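Local coordinates for protein putative sugar isomerase (Parabacteroides distasonis, PDB 3LMZ) that probably acts as a sugar isomerase with a xylose isomerase-like TIM-barrel fold, its substrate and reaction not established, at residues Lys104-Val109 against Tyr125-Ala130; Tyr117-Val122 against Pro156-Cys161; Thr183-Met188 against Val222-Met227. One frame throughout, in Å; residues are numbered along the deposited sequence. Where two conformers were deposited one is given.

Contact 1. Residues Lys104-Val109 against Tyr125-Ala130; sequences KLIVGV and YDFHYA
Leu105, Ile106 and Val107 lie beside His128, Tyr129 and Ala130 in parallel register, and four backbone hydrogen bonds sew the two edges together. His128 N donates to Lys104 O and Ala130 N to Ile106 O, the latter at 2.8 Å and nearly straight (168° at the hydrogen). In return, Ile106 N reaches His128 O, and Gly108 N reaches Ala130 O at 2.9 Å. CA-H...O contacts fill in between, such as Tyr129 CA to Ile106 O at 3.2 Å. These are neighbouring strands of the TIM barrel, 105-110 and 128-132, and helix 115-125 between them in the chain completes a beta-alpha-beta unit. Apolar contacts fall on two faces of the sheet. Inside the barrel, Leu105 CD1 rests 4.2 Å from Ala130 CB, and Val107 turns to the same side. On the helix-facing side Ile106 divides its branches: CD1 meets Phe127 CD2 at 3.9 Å, while CG2, anti to the backbone N, touches the CD2-CE2 side of the Tyr129 ring. Tyr129 leans back over the neighbouring strand, one ring face over Ile106 O and OH 3.5 Å from Gly108 CA. A side chain at Gly108 would run into that hydroxyl, which is buried with no polar partner in the model. With an alanine in place of Tyr129, a gap would probably open beside Gly108 and Ile106 CG2 would lose its aromatic neighbour. The Phe127 ring carries Tyr125 CB over the centre of one face and lies across the start of the Lys104 side chain, CD1 to CB 4.0 Å. One water links the two segments at the start of the strand pair: it donates to Asp126 O, pairs with His128 ND1 in the plane of the imidazole, and makes a weak bond to Lys104 O.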
loop_
_atom_site.group_PDB
_atom_site.type_symbol
_atom_site.label_atom_id
_atom_site.label_comp_id
_atom_site.label_asym_id
_atom_site.label_seq_id
_atom_site.Cartn_x
_atom_site.Cartn_y
_atom_site.Cartn_z
ATOM N N LYS A 104 3.076 -12.836 27.038
ATOM C CA LYS A 104 3.231 -12.074 28.279
ATOM C C LYS A 104 2.524 -10.730 28.205
ATOM O O LYS A 104 2.782 -9.859 29.060
ATOM C CB LYS A 104 4.701 -11.924 28.641
ATOM C CG LYS A 104 5.304 -13.299 28.797
ATOM C CD LYS A 104 6.551 -13.343 29.583
ATOM C CE LYS A 104 7.042 -14.833 29.637
ATOM N NZ LYS A 104 6.640 -15.681 28.417
ATOM N N LEU A 105 1.690 -10.563 27.172
ATOM C CA LEU A 105 0.930 -9.316 26.948
ATOM C C LEU A 105 -0.508 -9.715 26.607
ATOM O O LEU A 105 -0.797 -10.521 25.704
ATOM C CB LEU A 105 1.517 -8.505 25.772
ATOM C CG LEU A 105 0.767 -7.245 25.328
ATOM C CD1 LEU A 105 0.620 -6.273 26.448
ATOM C CD2 LEU A 105 1.464 -6.591 24.067
ATOM N N ILE A 106 -1.405 -9.108 27.374
ATOM C CA ILE A 106 -2.840 -9.283 27.239
ATOM C C ILE A 106 -3.444 -7.906 26.907
ATOM O O ILE A 106 -3.173 -6.924 27.592
ATOM C CB ILE A 106 -3.495 -9.790 28.549
ATOM C CG1 ILE A 106 -2.971 -11.168 28.915
ATOM C CG2 ILE A 106 -5.031 -9.764 28.450
ATOM C CD1 ILE A 106 -3.477 -11.704 30.330
ATOM N N VAL A 107 -4.178 -7.843 25.796
ATOM C CA VAL A 107 -4.969 -6.671 25.414
ATOM C C VAL A 107 -6.393 -6.967 25.921
ATOM O O VAL A 107 -7.019 -7.981 25.612
ATOM C CB VAL A 107 -4.885 -6.395 23.910
ATOM C CG1 VAL A 107 -5.619 -5.060 23.601
ATOM C CG2 VAL A 107 -3.382 -6.344 23.441
ATOM N N GLY A 108 -6.895 -6.071 26.778
ATOM C CA GLY A 108 -8.144 -6.304 27.511
ATOM C C GLY A 108 -9.074 -5.113 27.562
ATOM O O GLY A 108 -8.653 -3.971 27.294
ATOM N N VAL A 109 -10.333 -5.409 27.873
ATOM C CA VAL A 109 -11.289 -4.387 28.201
ATOM C C VAL A 109 -11.982 -4.803 29.494
ATOM O O VAL A 109 -13.030 -5.431 29.455
ATOM C CB VAL A 109 -12.279 -4.144 27.048
ATOM C CG1 VAL A 109 -13.188 -2.921 27.332
ATOM C CG2 VAL A 109 -11.495 -3.957 25.730
ATOM N N TYR A 125 1.155 -13.197 37.626
ATOM C CA TYR A 125 1.632 -13.789 36.378
ATOM C C TYR A 125 2.854 -13.079 35.772
ATOM O O TYR A 125 3.527 -13.638 34.900
ATOM C CB TYR A 125 0.531 -13.822 35.321
ATOM C CG TYR A 125 -0.472 -14.889 35.510
ATOM C CD1 TYR A 125 -1.498 -14.719 36.428
ATOM C CD2 TYR A 125 -0.409 -16.080 34.808
ATOM C CE1 TYR A 125 -2.426 -15.713 36.647
ATOM C CE2 TYR A 125 -1.339 -17.082 34.987
ATOM C CZ TYR A 125 -2.350 -16.910 35.923
ATOM O OH TYR A 125 -3.264 -17.917 36.131
ATOM N N ASP A 126 3.133 -11.864 36.208
ATOM C CA ASP A 126 4.158 -10.997 35.622
ATOM C C ASP A 126 3.918 -10.809 34.117
ATOM O O ASP A 126 4.809 -11.041 33.285
ATOM C CB ASP A 126 5.571 -11.541 35.846
ATOM C CG ASP A 126 6.657 -10.525 35.462
ATOM O OD1 ASP A 126 6.427 -9.249 35.413
ATOM O OD2 ASP A 126 7.803 -10.997 35.222
ATOM N N PHE A 127 2.711 -10.358 33.775
ATOM C CA PHE A 127 2.320 -10.004 32.416
ATOM C C PHE A 127 2.014 -8.487 32.348
ATOM O O PHE A 127 1.677 -7.869 33.369
ATOM C CB PHE A 127 1.011 -10.738 31.978
ATOM C CG PHE A 127 1.129 -12.230 31.856
ATOM C CD1 PHE A 127 2.326 -12.878 31.747
ATOM C CD2 PHE A 127 -0.050 -12.983 31.775
ATOM C CE1 PHE A 127 2.392 -14.268 31.603
ATOM C CE2 PHE A 127 0.007 -14.350 31.616
ATOM C CZ PHE A 127 1.204 -14.984 31.522
ATOM N N HIS A 128 2.186 -7.910 31.164
ATOM C CA HIS A 128 1.664 -6.591 30.866
ATOM C C HIS A 128 0.226 -6.752 30.369
ATOM O O HIS A 128 -0.162 -7.757 29.772
ATOM C CB HIS A 128 2.540 -5.877 29.858
ATOM C CG HIS A 128 3.813 -5.314 30.432
ATOM N ND1 HIS A 128 4.890 -6.119 30.755
ATOM C CD2 HIS A 128 4.175 -4.048 30.737
ATOM C CE1 HIS A 128 5.867 -5.356 31.224
ATOM N NE2 HIS A 128 5.464 -4.094 31.202
ATOM N N TYR A 129 -0.576 -5.725 30.630
ATOM C CA TYR A 129 -1.979 -5.682 30.336
ATOM C C TYR A 129 -2.303 -4.321 29.711
ATOM O O TYR A 129 -2.091 -3.282 30.336
ATOM C CB TYR A 129 -2.796 -5.862 31.618
ATOM C CG TYR A 129 -4.267 -6.074 31.416
ATOM C CD1 TYR A 129 -5.101 -4.991 31.155
ATOM C CD2 TYR A 129 -4.871 -7.318 31.531
ATOM C CE1 TYR A 129 -6.464 -5.159 30.982
ATOM C CE2 TYR A 129 -6.216 -7.496 31.362
ATOM C CZ TYR A 129 -7.019 -6.414 31.137
ATOM O OH TYR A 129 -8.370 -6.599 30.975
ATOM N N ALA A 130 -2.771 -4.335 28.464
ATOM C CA ALA A 130 -2.989 -3.137 27.668
ATOM C C ALA A 130 -4.492 -2.973 27.436
ATOM O O ALA A 130 -5.079 -3.783 26.752
ATOM C CB ALA A 130 -2.261 -3.237 26.316
HETATM O O HOH W 1 5.434 -9.052 31.120
#

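Contact 2. Residues Tyr117-Val122 against Pro156-Cys161; sequences YVDKKV and PRIGMC
Ile158 points its side chain straight at the helix, and its terminal CD1 comes to rest against the backbone of Asp119, 3.6 Å from CA. With CG1 anti to the carbonyl carbon (chi1 -54°) and an extended chi2 of 173°, the chain reaches out to its full length between the two valines one helical turn apart. Val118 meets it obliquely, CG1 to Ile158 CD1 at 3.9 Å. Val122 crosses it at about a right angle and touches further back, both methyls against Ile158 CG1, CG2 at 4.0 Å. Arg157, the residue just before Ile158, reaches the Val122 carbonyl. Its chain bends at chi3, and Val122 O sits over the centre of one face of the guanidinium, 3.6 Å above the plane, so the carbonyl meets the flat of the group and its N-H bonds are directed to others. Those are taken by Asp155, at NH2, and Asp126, at NH1, two salt bridges that fix how the group is turned. Asp119 also looks past the contact, with OD1 paired to Lys123 and OD2 accepting from Asp155 N. Tyr129 of the intervening strand 128-132 also packs on both valines. The helix packs on the barrel wall largely through aliphatic side chains, the helix-on-sheet layering of the TIM barrel, with helix 115-125 reaching past strand 128-132 to the start of strand 158-163.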
loop_
_atom_site.group_PDB
_atom_site.type_symbol
_atom_site.label_atom_id
_atom_site.label_comp_id
_atom_site.label_asym_id
_atom_site.label_seq_id
_atom_site.Cartn_x
_atom_site.Cartn_y
_atom_site.Cartn_z
ATOM N N TYR A 117 -8.514 -6.109 40.515
ATOM C CA TYR A 117 -8.270 -7.514 40.252
ATOM C C TYR A 117 -7.251 -7.734 39.132
ATOM O O TYR A 117 -6.397 -8.618 39.205
ATOM C CB TYR A 117 -9.603 -8.217 39.962
ATOM C CG TYR A 117 -9.511 -9.729 40.113
ATOM C CD1 TYR A 117 -9.480 -10.298 41.365
ATOM C CD2 TYR A 117 -9.505 -10.572 39.024
ATOM C CE1 TYR A 117 -9.401 -11.659 41.563
ATOM C CE2 TYR A 117 -9.403 -11.965 39.185
ATOM C CZ TYR A 117 -9.402 -12.497 40.479
ATOM O OH TYR A 117 -9.285 -13.874 40.692
ATOM N N VAL A 118 -7.325 -6.937 38.077
ATOM C CA VAL A 118 -6.278 -6.962 37.049
ATOM C C VAL A 118 -4.888 -6.702 37.655
ATOM O O VAL A 118 -3.931 -7.403 37.358
ATOM C CB VAL A 118 -6.560 -5.942 35.935
ATOM C CG1 VAL A 118 -5.362 -5.911 34.923
ATOM C CG2 VAL A 118 -7.852 -6.309 35.196
ATOM N N ASP A 119 -4.823 -5.753 38.576
ATOM C CA ASP A 119 -3.600 -5.457 39.335
ATOM C C ASP A 119 -3.059 -6.694 40.051
ATOM O O ASP A 119 -1.878 -7.071 39.929
ATOM C CB ASP A 119 -3.829 -4.284 40.276
ATOM C CG ASP A 119 -2.571 -3.819 40.954
ATOM O OD1 ASP A 119 -2.066 -4.585 41.833
ATOM O OD2 ASP A 119 -2.169 -2.670 40.730
ATOM N N LYS A 120 -3.934 -7.381 40.788
ATOM C CA LYS A 120 -3.591 -8.640 41.457
ATOM C C LYS A 120 -3.047 -9.666 40.455
ATOM O O LYS A 120 -2.022 -10.344 40.694
ATOM C CB LYS A 120 -4.852 -9.226 42.154
ATOM C CG LYS A 120 -4.613 -10.415 42.998
ATOM C CD LYS A 120 -5.934 -11.044 43.489
ATOM C CE LYS A 120 -6.147 -10.874 44.904
ATOM N NZ LYS A 120 -7.413 -11.567 45.324
ATOM N N LYS A 121 -3.673 -9.768 39.272
ATOM C CA LYS A 121 -3.306 -10.794 38.303
ATOM C C LYS A 121 -1.989 -10.465 37.559
ATOM O O LYS A 121 -1.171 -11.377 37.375
ATOM C CB LYS A 121 -4.475 -11.046 37.328
ATOM C CG LYS A 121 -5.634 -11.824 37.991
ATOM C CD LYS A 121 -5.270 -13.316 38.105
ATOM C CE LYS A 121 -6.197 -14.128 38.960
ATOM N NZ LYS A 121 -5.848 -15.605 38.841
ATOM N N VAL A 122 -1.722 -9.186 37.291
ATOM C CA VAL A 122 -0.454 -8.879 36.681
ATOM C C VAL A 122 0.666 -9.191 37.662
ATOM O O VAL A 122 1.738 -9.623 37.207
ATOM C CB VAL A 122 -0.273 -7.426 36.080
ATOM C CG1 VAL A 122 -1.277 -7.134 34.962
ATOM C CG2 VAL A 122 -0.379 -6.347 37.112
ATOM N N PRO A 156 2.668 -0.802 37.511
ATOM C CA PRO A 156 3.276 -0.294 36.287
ATOM C C PRO A 156 3.023 -1.141 35.038
ATOM O O PRO A 156 3.176 -0.634 33.906
ATOM C CB PRO A 156 4.745 -0.298 36.625
ATOM C CG PRO A 156 4.816 -0.163 38.043
ATOM C CD PRO A 156 3.641 -0.883 38.613
ATOM N N ARG A 157 2.673 -2.434 35.202
ATOM C CA ARG A 157 2.392 -3.320 34.093
ATOM C C ARG A 157 0.990 -3.200 33.455
ATOM O O ARG A 157 0.699 -3.882 32.493
ATOM C CB ARG A 157 2.693 -4.754 34.517
ATOM C CG ARG A 157 4.170 -5.053 34.737
ATOM C CD ARG A 157 4.385 -6.331 35.497
ATOM N NE ARG A 157 3.926 -6.205 36.884
ATOM C CZ ARG A 157 4.219 -7.045 37.862
ATOM N NH1 ARG A 157 5.003 -8.109 37.665
ATOM N NH2 ARG A 157 3.779 -6.806 39.106
ATOM N N ILE A 158 0.149 -2.321 34.011
ATOM C CA ILE A 158 -1.150 -2.024 33.480
ATOM C C ILE A 158 -1.097 -0.699 32.723
ATOM O O ILE A 158 -0.662 0.314 33.219
ATOM C CB ILE A 158 -2.221 -1.932 34.547
ATOM C CG1 ILE A 158 -2.261 -3.186 35.423
ATOM C CG2 ILE A 158 -3.547 -1.709 33.855
ATOM C CD1 ILE A 158 -3.210 -3.098 36.655
ATOM N N GLY A 159 -1.493 -0.742 31.456
ATOM C CA GLY A 159 -1.534 0.460 30.625
ATOM C C GLY A 159 -2.604 0.376 29.552
ATOM O O GLY A 159 -3.658 -0.202 29.749
HETATM N N MSE A 160 -2.234 0.895 28.397
HETATM C CA MSE A 160 -3.137 1.053 27.255
HETATM C C MSE A 160 -2.600 0.419 25.988
HETATM O O MSE A 160 -1.391 0.284 25.775
HETATM C CB MSE A 160 -3.452 2.545 26.966
HETATM C CG MSE A 160 -2.293 3.359 26.379
HETATM SE SE MSE A 160 -2.777 5.207 26.262
HETATM C CE MSE A 160 -2.644 5.606 28.127
ATOM N N CYS A 161 -3.583 0.003 25.158
ATOM C CA CYS A 161 -3.441 -0.235 23.717
ATOM C C CYS A 161 -3.893 1.093 23.117
ATOM O O CYS A 161 -5.096 1.448 23.101
ATOM C CB CYS A 161 -4.311 -1.429 23.247
ATOM S SG CYS A 161 -4.249 -1.473 21.467
#

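Contact 3. Residues Thr183-Met188 against Val222-Met227; sequences TRVFDM and VNYTGM
Tyr224 pushes its ring in against strand 185-188, and the van der Waals contacts gather around it. Over one face lies the terminal methyl of Met188, a selenomethionine: CE stands 3.9 Å from the ring centroid in a CH-pi contact, 21° off the normal and displaced toward CE2 and CD2. The bend at chi3 (-59°) in an otherwise extended Met188 chain turns this methyl back over the ring. On the opposite face Gly226 N sits above the centre, from within the same loop, so the ring is sandwiched. Val185 comes at the rim, its O in the ring plane 3.5 Å from CE1, with CG1 also against CE1. The loop 222-227 carries the chain from helix 212-221 into strand 227-230 of the TIM barrel, leaving the helix at Asn223 by a Schellman motif, and strands 185-193 and 227-230 are parallel neighbours in the barrel sheet. Polar contacts centre on the hydroxyl and one water. Tyr224 OH donates to Met227 O within its own loop at 2.7 Å, approaching from above the carbonyl plane, and so ties the ring's end to the first residue of the next strand. Tyr224 OH also lies 3.0 Å from Asp187 CA. A bound water bridges the two segments, donating to Phe186 O and Asp187 OD1 and accepting from Met227 N at 2.9 Å. Asp187 OD1 has a further partner in Tyr78 OH, so a hydroxyl and a water both hold that carboxylate oxygen. Behind Tyr224 and Met188, Met219 of helix 212-221 packs on both side chains.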
loop_
_atom_site.group_PDB
_atom_site.type_symbol
_atom_site.label_atom_id
_atom_site.label_comp_id
_atom_site.label_asym_id
_atom_site.label_seq_id
_atom_site.Cartn_x
_atom_site.Cartn_y
_atom_site.Cartn_z
ATOM N N THR A 183 5.052 5.685 29.078
ATOM C CA THR A 183 5.450 4.709 30.090
ATOM C C THR A 183 4.387 3.615 30.342
ATOM O O THR A 183 4.694 2.524 30.883
ATOM C CB THR A 183 5.804 5.404 31.416
ATOM O OG1 THR A 183 4.698 6.217 31.856
ATOM C CG2 THR A 183 7.053 6.318 31.215
ATOM N N ARG A 184 3.147 3.894 29.949
ATOM C CA ARG A 184 2.070 2.908 30.016
ATOM C C ARG A 184 1.433 2.604 28.649
ATOM O O ARG A 184 0.287 2.256 28.620
ATOM C CB ARG A 184 1.004 3.385 31.005
ATOM C CG ARG A 184 1.529 3.380 32.433
ATOM C CD ARG A 184 0.491 3.879 33.390
ATOM N NE ARG A 184 0.937 3.913 34.780
ATOM C CZ ARG A 184 0.894 2.893 35.645
ATOM N NH1 ARG A 184 0.452 1.704 35.302
ATOM N NH2 ARG A 184 1.302 3.069 36.910
ATOM N N VAL A 185 2.135 2.807 27.521
ATOM C CA VAL A 185 1.617 2.358 26.220
ATOM C C VAL A 185 2.323 1.033 25.883
ATOM O O VAL A 185 3.546 0.997 25.610
ATOM C CB VAL A 185 1.856 3.388 25.097
ATOM C CG1 VAL A 185 1.423 2.850 23.722
ATOM C CG2 VAL A 185 1.128 4.737 25.430
ATOM N N PHE A 186 1.554 -0.065 25.924
ATOM C CA PHE A 186 2.141 -1.396 25.768
ATOM C C PHE A 186 1.798 -2.052 24.452
ATOM O O PHE A 186 2.323 -3.114 24.122
ATOM C CB PHE A 186 1.799 -2.279 26.997
ATOM C CG PHE A 186 2.342 -1.718 28.295
ATOM C CD1 PHE A 186 3.646 -1.216 28.379
ATOM C CD2 PHE A 186 1.534 -1.617 29.417
ATOM C CE1 PHE A 186 4.139 -0.689 29.555
ATOM C CE2 PHE A 186 2.027 -1.069 30.567
ATOM C CZ PHE A 186 3.320 -0.611 30.631
ATOM N N ASP A 187 0.858 -1.449 23.743
ATOM C CA ASP A 187 0.438 -1.935 22.416
ATOM C C ASP A 187 -0.173 -0.757 21.690
ATOM O O ASP A 187 -0.496 0.283 22.291
ATOM C CB ASP A 187 -0.573 -3.074 22.553
ATOM C CG ASP A 187 -0.869 -3.809 21.256
ATOM O OD1 ASP A 187 0.087 -4.338 20.683
ATOM O OD2 ASP A 187 -2.046 -3.970 20.975
HETATM N N MSE A 188 -0.339 -0.891 20.372
HETATM C CA MSE A 188 -0.907 0.196 19.608
HETATM C C MSE A 188 -1.690 -0.425 18.454
HETATM O O MSE A 188 -1.196 -1.344 17.806
HETATM C CB MSE A 188 0.185 1.063 19.005
HETATM C CG MSE A 188 -0.292 2.385 18.451
HETATM SE SE MSE A 188 1.180 3.419 17.662
HETATM C CE MSE A 188 2.214 3.466 19.415
ATOM N N VAL A 222 10.304 8.437 22.077
ATOM C CA VAL A 222 10.018 7.795 23.373
ATOM C C VAL A 222 10.491 6.357 23.424
ATOM O O VAL A 222 10.302 5.682 24.444
ATOM C CB VAL A 222 8.491 7.827 23.695
ATOM C CG1 VAL A 222 7.945 9.279 23.697
ATOM C CG2 VAL A 222 7.727 6.936 22.753
ATOM N N ASN A 223 11.131 5.917 22.344
ATOM C CA ASN A 223 11.604 4.545 22.180
ATOM C C ASN A 223 10.508 3.510 22.472
ATOM O O ASN A 223 10.677 2.632 23.287
ATOM C CB ASN A 223 12.866 4.314 23.004
ATOM C CG ASN A 223 13.621 3.065 22.596
ATOM O OD1 ASN A 223 13.800 2.775 21.398
ATOM N ND2 ASN A 223 14.073 2.328 23.588
ATOM N N TYR A 224 9.359 3.651 21.798
ATOM C CA TYR A 224 8.312 2.635 21.787
ATOM C C TYR A 224 8.746 1.342 21.073
ATOM O O TYR A 224 8.979 1.328 19.865
ATOM C CB TYR A 224 6.996 3.203 21.212
ATOM C CG TYR A 224 5.904 2.141 21.121
ATOM C CD1 TYR A 224 5.274 1.677 22.271
ATOM C CD2 TYR A 224 5.496 1.643 19.886
ATOM C CE1 TYR A 224 4.303 0.689 22.216
ATOM C CE2 TYR A 224 4.472 0.646 19.780
ATOM C CZ TYR A 224 3.886 0.168 20.999
ATOM O OH TYR A 224 2.858 -0.792 20.981
ATOM N N THR A 225 8.847 0.239 21.827
ATOM C CA THR A 225 9.372 -1.012 21.290
ATOM C C THR A 225 8.296 -2.093 21.171
ATOM O O THR A 225 8.611 -3.257 20.908
ATOM C CB THR A 225 10.569 -1.542 22.103
ATOM O OG1 THR A 225 10.113 -1.784 23.421
ATOM C CG2 THR A 225 11.751 -0.561 22.111
ATOM N N GLY A 226 7.045 -1.693 21.350
ATOM C CA GLY A 226 5.934 -2.591 21.122
ATOM C C GLY A 226 5.538 -2.679 19.681
ATOM O O GLY A 226 6.298 -2.332 18.753
HETATM N N MSE A 227 4.343 -3.231 19.490
HETATM C CA MSE A 227 3.819 -3.488 18.169
HETATM C C MSE A 227 2.851 -2.367 17.804
HETATM O O MSE A 227 2.146 -1.801 18.611
HETATM C CB MSE A 227 3.045 -4.802 18.056
HETATM C CG MSE A 227 3.928 -6.015 17.808
HETATM SE SE MSE A 227 5.253 -6.192 19.239
HETATM C CE MSE A 227 6.040 -7.831 18.655
HETATM O O HOH W 2 2.740 -4.324 21.689
#

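Overall arrangement
All three contacts reach one barrel sheet, read along successive parallel strands: 105-110, 128-132, 158-163, 185-193 and 227-230. Contacts 1 and 2 interlock, their segments alternating along the chain and their centres about 6 Å apart; helix 115-125 lies between the two strands of contact 1 in sequence, and strands 128-132 and 158-163 are sheet neighbours, with a probable hydrogen bond from Gly159 N to Tyr129 O. Contact 3 follows later, its centre about 13 Å from that of contact 1 and about 15 Å from that of contact 2. A probable hydrogen bond from Met160 N to Arg184 O joins it to contact 2, and the rings of His128 and Phe186 meet edge-to-face between contacts 1 and 3. Together they trace a continuous arc of barrel wall and its outer layer.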